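Local atomic coordinates of Lmo0181 protein (Listeria monocytogenes serovar 1/2a, PDB entry 5F7V), a protein that binds the cyclic tetrasaccharide cycloalternan outside the cell and probably hands it to an ABC transporter for uptake. Residues 253-258 with 263-268; 132-137 with 144-149. All blocks are in the same frame, centred on the assembly; numbering follows the deposited sequence.

Contact 1. Residues 253-258 with 263-268. With GLC (alpha-D-glucopyranose), chain B; GLC (alpha-D-glucopyranose), chain C; GLC (alpha-D-glucopyranose), chain D.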
loop_
_atom_site.group_PDB
_atom_site.type_symbol
_atom_site.label_atom_id
_atom_site.label_comp_id
_atom_site.label_asym_id
_atom_site.label_seq_id
_atom_site.Cartn_x
_atom_site.Cartn_y
_atom_site.Cartn_z
ATOM N N TRP A 253 1.011 1.359 -7.519
ATOM C CA TRP A 253 2.036 0.333 -7.775
ATOM C C TRP A 253 1.662 -0.626 -8.878
ATOM O O TRP A 253 2.522 -1.396 -9.295
ATOM C CB TRP A 253 2.401 -0.462 -6.498
ATOM C CG TRP A 253 1.235 -1.023 -5.780
ATOM C CD1 TRP A 253 0.668 -2.262 -5.961
ATOM C CD2 TRP A 253 0.507 -0.397 -4.724
ATOM N NE1 TRP A 253 -0.389 -2.418 -5.123
ATOM C CE2 TRP A 253 -0.504 -1.302 -4.331
ATOM C CE3 TRP A 253 0.609 0.832 -4.043
ATOM C CZ2 TRP A 253 -1.424 -0.998 -3.311
ATOM C CZ3 TRP A 253 -0.296 1.106 -3.028
ATOM C CH2 TRP A 253 -1.302 0.221 -2.673
ATOM N N LEU A 254 0.422 -0.577 -9.371
ATOM C CA LEU A 254 0.040 -1.397 -10.525
ATOM C C LEU A 254 0.028 -0.613 -11.836
ATOM O O LEU A 254 -0.302 -1.194 -12.863
ATOM C CB LEU A 254 -1.312 -2.076 -10.302
ATOM C CG LEU A 254 -1.229 -3.139 -9.196
ATOM C CD1 LEU A 254 -2.592 -3.837 -9.073
ATOM C CD2 LEU A 254 -0.107 -4.160 -9.349
ATOM N N PHE A 255 0.390 0.661 -11.831
ATOM C CA PHE A 255 0.430 1.381 -13.092
ATOM C C PHE A 255 1.409 0.737 -14.077
ATOM O O PHE A 255 1.084 0.669 -15.257
ATOM C CB PHE A 255 0.880 2.824 -12.879
ATOM C CG PHE A 255 -0.162 3.754 -12.313
ATOM C CD1 PHE A 255 -1.430 3.330 -11.897
ATOM C CD2 PHE A 255 0.187 5.093 -12.116
ATOM C CE1 PHE A 255 -2.322 4.229 -11.346
ATOM C CE2 PHE A 255 -0.697 5.984 -11.584
ATOM C CZ PHE A 255 -1.947 5.541 -11.183
ATOM N N ASP A 256 2.564 0.237 -13.638
ATOM C CA ASP A 256 3.481 -0.422 -14.570
ATOM C C ASP A 256 2.828 -1.668 -15.196
ATOM O O ASP A 256 2.896 -1.810 -16.418
ATOM C CB ASP A 256 4.804 -0.794 -13.886
ATOM C CG ASP A 256 5.787 -1.430 -14.840
ATOM O OD1 ASP A 256 6.383 -0.673 -15.620
ATOM O OD2 ASP A 256 5.920 -2.682 -14.847
ATOM N N MET A 257 2.199 -2.533 -14.399
ATOM C CA MET A 257 1.503 -3.722 -14.911
ATOM C C MET A 257 0.529 -3.358 -16.023
ATOM O O MET A 257 0.433 -4.036 -17.054
ATOM C CB MET A 257 0.718 -4.382 -13.761
ATOM C CG MET A 257 -0.040 -5.658 -14.063
ATOM S SD MET A 257 -0.608 -6.366 -12.514
ATOM C CE MET A 257 0.879 -7.059 -11.806
ATOM N N PHE A 258 -0.194 -2.266 -15.805
ATOM C CA PHE A 258 -1.321 -1.909 -16.645
ATOM C C PHE A 258 -0.905 -1.123 -17.872
ATOM O O PHE A 258 -1.755 -0.832 -18.699
ATOM C CB PHE A 258 -2.386 -1.159 -15.846
ATOM C CG PHE A 258 -3.065 -1.977 -14.766
ATOM C CD1 PHE A 258 -3.081 -3.373 -14.738
ATOM C CD2 PHE A 258 -3.700 -1.325 -13.753
ATOM C CE1 PHE A 258 -3.722 -4.079 -13.735
ATOM C CE2 PHE A 258 -4.334 -2.022 -12.719
ATOM C CZ PHE A 258 -4.347 -3.402 -12.709
ATOM N N PHE A 263 -6.818 -2.094 -23.515
ATOM C CA PHE A 263 -7.977 -1.212 -23.533
ATOM C C PHE A 263 -7.515 0.143 -23.003
ATOM O O PHE A 263 -6.426 0.247 -22.401
ATOM C CB PHE A 263 -9.152 -1.759 -22.698
ATOM C CG PHE A 263 -8.786 -2.223 -21.319
ATOM C CD1 PHE A 263 -8.636 -1.317 -20.285
ATOM C CD2 PHE A 263 -8.589 -3.564 -21.062
ATOM C CE1 PHE A 263 -8.283 -1.757 -19.023
ATOM C CE2 PHE A 263 -8.262 -4.037 -19.814
ATOM C CZ PHE A 263 -8.109 -3.118 -18.789
ATOM N N LYS A 264 -8.301 1.177 -23.241
ATOM C CA LYS A 264 -8.023 2.497 -22.647
ATOM C C LYS A 264 -8.502 2.526 -21.202
ATOM O O LYS A 264 -9.568 1.973 -20.872
ATOM C CB LYS A 264 -8.764 3.574 -23.431
ATOM C CG LYS A 264 -8.414 3.611 -24.925
ATOM C CD LYS A 264 -6.972 3.829 -25.278
ATOM C CE LYS A 264 -6.706 3.629 -26.771
ATOM N NZ LYS A 264 -7.110 2.299 -27.333
ATOM N N TRP A 265 -7.703 3.154 -20.336
ATOM C CA TRP A 265 -8.009 3.212 -18.929
ATOM C C TRP A 265 -7.531 4.527 -18.363
ATOM O O TRP A 265 -6.592 5.164 -18.872
ATOM C CB TRP A 265 -7.390 2.044 -18.168
ATOM C CG TRP A 265 -5.890 1.868 -18.269
ATOM C CD1 TRP A 265 -5.196 1.311 -19.298
ATOM C CD2 TRP A 265 -4.911 2.252 -17.319
ATOM N NE1 TRP A 265 -3.847 1.326 -19.068
ATOM C CE2 TRP A 265 -3.646 1.882 -17.833
ATOM C CE3 TRP A 265 -4.978 2.839 -16.051
ATOM C CZ2 TRP A 265 -2.490 2.074 -17.126
ATOM C CZ3 TRP A 265 -3.805 3.019 -15.347
ATOM C CH2 TRP A 265 -2.581 2.632 -15.885
ATOM N N ASP A 266 -8.124 4.889 -17.226
ATOM C CA ASP A 266 -7.728 6.114 -16.528
ATOM C C ASP A 266 -8.001 5.917 -15.040
ATOM O O ASP A 266 -8.331 4.814 -14.593
ATOM C CB ASP A 266 -8.421 7.341 -17.152
ATOM C CG ASP A 266 -7.668 8.665 -16.995
ATOM O OD1 ASP A 266 -6.703 8.765 -16.199
ATOM O OD2 ASP A 266 -8.095 9.599 -17.735
ATOM N N VAL A 267 -7.750 6.954 -14.264
ATOM C CA VAL A 267 -7.863 6.871 -12.804
ATOM C C VAL A 267 -8.602 8.045 -12.228
ATOM O O VAL A 267 -8.666 9.128 -12.844
ATOM C CB VAL A 267 -6.478 6.752 -12.136
ATOM C CG1 VAL A 267 -5.714 5.545 -12.642
ATOM C CG2 VAL A 267 -5.662 8.009 -12.287
ATOM N N GLN A 268 -9.161 7.873 -11.049
ATOM C CA GLN A 268 -9.891 8.908 -10.322
ATOM C C GLN A 268 -9.697 8.775 -8.823
ATOM O O GLN A 268 -9.426 7.710 -8.318
ATOM C CB GLN A 268 -11.395 8.845 -10.678
ATOM C CG GLN A 268 -12.248 10.003 -10.174
ATOM C CD GLN A 268 -11.694 11.327 -10.612
ATOM O OE1 GLN A 268 -10.920 11.951 -9.906
ATOM N NE2 GLN A 268 -12.106 11.770 -11.807
HETATM C C1 GLC B . 1.996 -1.592 -1.585
HETATM C C2 GLC B . 2.918 -0.595 -0.920
HETATM C C3 GLC B . 3.092 -0.942 0.547
HETATM C C4 GLC B . 1.737 -1.115 1.223
HETATM C C5 GLC B . 0.910 -2.156 0.481
HETATM C C6 GLC B . -0.505 -2.290 1.029
HETATM O O2 GLC B . 4.174 -0.602 -1.608
HETATM O O3 GLC B . 3.792 0.137 1.162
HETATM O O4 GLC B . 1.972 -1.617 2.543
HETATM O O5 GLC B . 0.762 -1.737 -0.894
HETATM O O6 GLC B . -1.170 -3.166 0.090
HETATM C C1 GLC C . -3.549 -4.723 -3.970
HETATM C C2 GLC C . -4.518 -5.674 -4.647
HETATM C C3 GLC C . -3.969 -7.075 -4.755
HETATM C C4 GLC C . -2.560 -7.078 -5.321
HETATM C C5 GLC C . -1.670 -6.141 -4.532
HETATM C C6 GLC C . -0.348 -6.021 -5.273
HETATM O O2 GLC C . -5.792 -5.675 -3.991
HETATM O O3 GLC C . -4.812 -7.982 -5.445
HETATM O O4 GLC C . -2.033 -8.399 -5.358
HETATM O O5 GLC C . -2.229 -4.829 -4.547
HETATM O O6 GLC C . 0.588 -5.155 -4.621
HETATM C C1 GLC D . 1.314 -5.796 -3.571
HETATM C C2 GLC D . 1.457 -4.793 -2.442
HETATM C C3 GLC D . 2.356 -3.629 -2.824
HETATM C C4 GLC D . 3.693 -4.185 -3.269
HETATM C C5 GLC D . 3.446 -5.106 -4.471
HETATM C C6 GLC D . 4.736 -5.668 -5.054
HETATM O O2 GLC D . 0.159 -4.326 -2.077
HETATM O O3 GLC D . 2.646 -2.844 -1.670
HETATM O O4 GLC D . 4.615 -3.132 -3.567
HETATM O O5 GLC D . 2.599 -6.176 -4.046
HETATM O O6 GLC D . 5.263 -6.606 -4.117
#

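Contact 2. Residues 132-137 with 144-149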
loop_
_atom_site.group_PDB
_atom_site.type_symbol
_atom_site.label_atom_id
_atom_site.label_comp_id
_atom_site.label_asym_id
_atom_site.label_seq_id
_atom_site.Cartn_x
_atom_site.Cartn_y
_atom_site.Cartn_z
ATOM N N THR A 132 -9.181 4.805 -7.901
ATOM C CA THR A 132 -10.083 3.999 -8.745
ATOM C C THR A 132 -9.520 3.960 -10.136
ATOM O O THR A 132 -9.441 4.996 -10.801
ATOM C CB THR A 132 -11.481 4.598 -8.740
ATOM O OG1 THR A 132 -11.944 4.616 -7.387
ATOM C CG2 THR A 132 -12.418 3.786 -9.624
ATOM N N ILE A 133 -9.199 2.773 -10.613
ATOM C CA ILE A 133 -8.651 2.577 -11.947
ATOM C C ILE A 133 -9.789 2.040 -12.807
ATOM O O ILE A 133 -10.441 1.064 -12.415
ATOM C CB ILE A 133 -7.477 1.603 -11.932
ATOM C CG1 ILE A 133 -6.425 2.059 -10.910
ATOM C CG2 ILE A 133 -6.905 1.485 -13.350
ATOM C CD1 ILE A 133 -5.116 1.356 -11.006
ATOM N N TYR A 134 -10.096 2.654 -13.933
ATOM C CA TYR A 134 -11.278 2.256 -14.663
ATOM C C TYR A 134 -10.982 2.032 -16.129
ATOM O O TYR A 134 -10.114 2.656 -16.746
ATOM C CB TYR A 134 -12.419 3.257 -14.463
ATOM C CG TYR A 134 -12.211 4.669 -14.932
ATOM C CD1 TYR A 134 -11.618 5.616 -14.108
ATOM C CD2 TYR A 134 -12.612 5.104 -16.188
ATOM C CE1 TYR A 134 -11.440 6.945 -14.496
ATOM C CE2 TYR A 134 -12.436 6.410 -16.578
ATOM C CZ TYR A 134 -11.839 7.323 -15.747
ATOM O OH TYR A 134 -11.724 8.615 -16.188
ATOM N N ASN A 135 -11.709 1.059 -16.673
ATOM C CA ASN A 135 -11.634 0.633 -18.067
ATOM C C ASN A 135 -12.589 1.511 -18.860
ATOM O O ASN A 135 -13.806 1.323 -18.831
ATOM C CB ASN A 135 -11.978 -0.845 -18.154
ATOM C CG ASN A 135 -11.984 -1.420 -19.546
ATOM O OD1 ASN A 135 -12.193 -0.709 -20.520
ATOM N ND2 ASN A 135 -11.741 -2.723 -19.625
ATOM N N LYS A 136 -12.025 2.463 -19.613
ATOM C CA LYS A 136 -12.824 3.419 -20.361
ATOM C C LYS A 136 -13.607 2.734 -21.481
ATOM O O LYS A 136 -14.710 3.197 -21.798
ATOM C CB LYS A 136 -11.939 4.480 -20.978
ATOM C CG LYS A 136 -11.277 5.442 -19.996
ATOM C CD LYS A 136 -10.209 6.288 -20.646
ATOM C CE LYS A 136 -10.831 7.290 -21.575
ATOM N NZ LYS A 136 -9.783 8.176 -22.141
ATOM N N ASP A 137 -13.068 1.660 -22.037
ATOM C CA ASP A 137 -13.751 0.937 -23.128
ATOM C C ASP A 137 -15.056 0.364 -22.579
ATOM O O ASP A 137 -16.100 0.460 -23.243
ATOM C CB ASP A 137 -12.911 -0.230 -23.685
ATOM C CG ASP A 137 -11.696 0.157 -24.490
ATOM O OD1 ASP A 137 -11.290 1.326 -24.479
ATOM O OD2 ASP A 137 -11.202 -0.756 -25.194
ATOM N N VAL A 144 -21.894 4.689 -19.847
ATOM C CA VAL A 144 -21.787 5.158 -18.473
ATOM C C VAL A 144 -20.729 6.251 -18.386
ATOM O O VAL A 144 -19.612 6.097 -18.900
ATOM C CB VAL A 144 -21.498 3.980 -17.519
ATOM C CG1 VAL A 144 -21.348 4.444 -16.068
ATOM C CG2 VAL A 144 -22.624 2.959 -17.609
ATOM N N GLU A 145 -21.076 7.340 -17.718
ATOM C CA GLU A 145 -20.108 8.425 -17.505
ATOM C C GLU A 145 -18.995 7.992 -16.539
ATOM O O GLU A 145 -19.212 7.245 -15.600
ATOM C CB GLU A 145 -20.825 9.647 -16.944
ATOM C CG GLU A 145 -21.904 10.193 -17.872
ATOM C CD GLU A 145 -21.435 10.617 -19.243
ATOM O OE1 GLU A 145 -20.273 11.061 -19.411
ATOM O OE2 GLU A 145 -22.218 10.549 -20.228
ATOM N N TYR A 146 -17.785 8.477 -16.791
ATOM C CA TYR A 146 -16.603 8.108 -16.019
ATOM C C TYR A 146 -16.702 8.572 -14.565
ATOM O O TYR A 146 -17.340 9.563 -14.220
ATOM C CB TYR A 146 -15.339 8.731 -16.641
ATOM C CG TYR A 146 -15.090 8.376 -18.090
ATOM C CD1 TYR A 146 -15.499 7.179 -18.668
ATOM C CD2 TYR A 146 -14.390 9.257 -18.906
ATOM C CE1 TYR A 146 -15.222 6.892 -19.993
ATOM C CE2 TYR A 146 -14.122 8.970 -20.221
ATOM C CZ TYR A 146 -14.539 7.786 -20.796
ATOM O OH TYR A 146 -14.309 7.494 -22.117
ATOM N N PRO A 147 -16.000 7.873 -13.663
ATOM C CA PRO A 147 -15.900 8.380 -12.291
ATOM C C PRO A 147 -15.424 9.824 -12.184
ATOM O O PRO A 147 -14.517 10.208 -12.905
ATOM C CB PRO A 147 -14.841 7.458 -11.692
ATOM C CG PRO A 147 -14.932 6.176 -12.472
ATOM C CD PRO A 147 -15.198 6.655 -13.885
ATOM N N THR A 148 -15.968 10.556 -11.222
ATOM C CA THR A 148 -15.546 11.910 -10.929
ATOM C C THR A 148 -15.075 11.926 -9.489
ATOM O O THR A 148 -15.386 11.077 -8.655
ATOM C CB THR A 148 -16.660 12.964 -11.092
ATOM O OG1 THR A 148 -17.478 12.932 -9.916
ATOM C CG2 THR A 148 -17.490 12.717 -12.345
ATOM N N ALA A 149 -14.342 12.979 -9.169
ATOM C CA ALA A 149 -13.782 13.206 -7.862
ATOM C C ALA A 149 -14.870 13.615 -6.868
ATOM O O ALA A 149 -14.599 13.640 -5.663
ATOM C CB ALA A 149 -12.709 14.300 -7.939
HETATM O O HOH W 1 -12.209 9.764 -23.377
#

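Contact 1. Residues 253-258 with 263-268
Asp266 OD1 is gripped by two backbone amides, Val267 N at 2.8 Å and Asn341 N. Trp265 and Val267, alternate residues of strand 265-268, both point toward the short helical segment 253-258. Val267 uses its CG1 branch, which lies 3.9 Å from Phe255 CE1. Trp265 forms an aromatic cluster with Phe255 and Phe258, its indole carried across by a chi1 of 57°. Phe258 CB rests over one face of this indole, 3.9 Å from the centroid of its six-membered ring, in a CH-pi contact, and the Phe258 ring turns its edge to the indole face, planes at 82°. Phe255 CD1 comes instead to the rim of the indole, near its plane, at 4.2 Å from Trp265 CZ3. At the other end of 253-258, Trp253 meets the sugar. C1 of the chain B glucose lies 3.5 Å above the centre of its ring system, and C3 of the chain D glucose lies over the same face, nearer the rim. In the indole plane, Trp253 NE1 donates a nearly straight bond (167°) to O5 of the chain C glucose at 3.1 Å. Stacking of sugar on an aromatic face is characteristic of carbohydrate-binding sites, here the glycan pocket of a solute-binding protein.

Contact 2. Residues 132-137 with 144-149
The backbones of 132-137 and 144-149 run in opposite directions, coming closest at Lys136 and Tyr146, whose CA atoms are 7.4 Å apart. In this solute-binding protein of the periplasmic-binding-protein fold, strand 119-135 ends at Asn135 and leads straight into helix 136-142, after which the irregular segment 144-149 doubles back beside the strand before helix 153-163. Asn135 is the N-cap, its OD1 accepting a bond from Leu138 N. Between the strand and the returning loop the contact is made by side chains, with Tyr134 at its centre. Tyr134 points toward the loop from its CA, and Pro147 CD sits almost exactly on the normal of its ring, 3.5 Å from the centroid and only 4° off axis, a well-centred CH-pi contact. Pro147 CG lies over the same face, 3.7 Å from Tyr134 CD1. Farther out on the ring, Tyr134 CE2 approaches Tyr146 CG at 3.6 Å; the two tyrosine rings meet obliquely, their planes at 39°. Phe139 of the intervening helix makes an edge-to-face pair with Tyr134, so helix and loop both pack on this one ring. Lys136 lays its CG over a face of Tyr146, and a bend at chi3 (70°) brings CE to 3.5 Å from Tyr146 OH. That hydroxyl is hydrogen-bonded to Asp140 OD1. A water near the plane of the Tyr146 ring accepts from Lys136 NZ at 3.2 Å and donates a weak bond to Tyr146 OH at 3.3 Å.

How the contacts relate
Contacts 1 and 2, with centres 11 Å apart, meet along the antiparallel pairing of strands 265-268 and 119-135. Lys136 N probably bonds to Lys264 O at 2.8 Å, and Tyr134 N to Asp266 O at 2.9 Å. Gln268 NE2 also reaches Pro147 O, tying the returning loop of contact 2 to the strand of contact 1. From the glycan outward, the order is Trp253, the aromatic cluster, the paired strands and then the loop at 144-149. Contact 1 thus supplies a pocket residue directly. Contact 2 stands behind it: the Thr132 side chain is about 11 Å from a bound glucose.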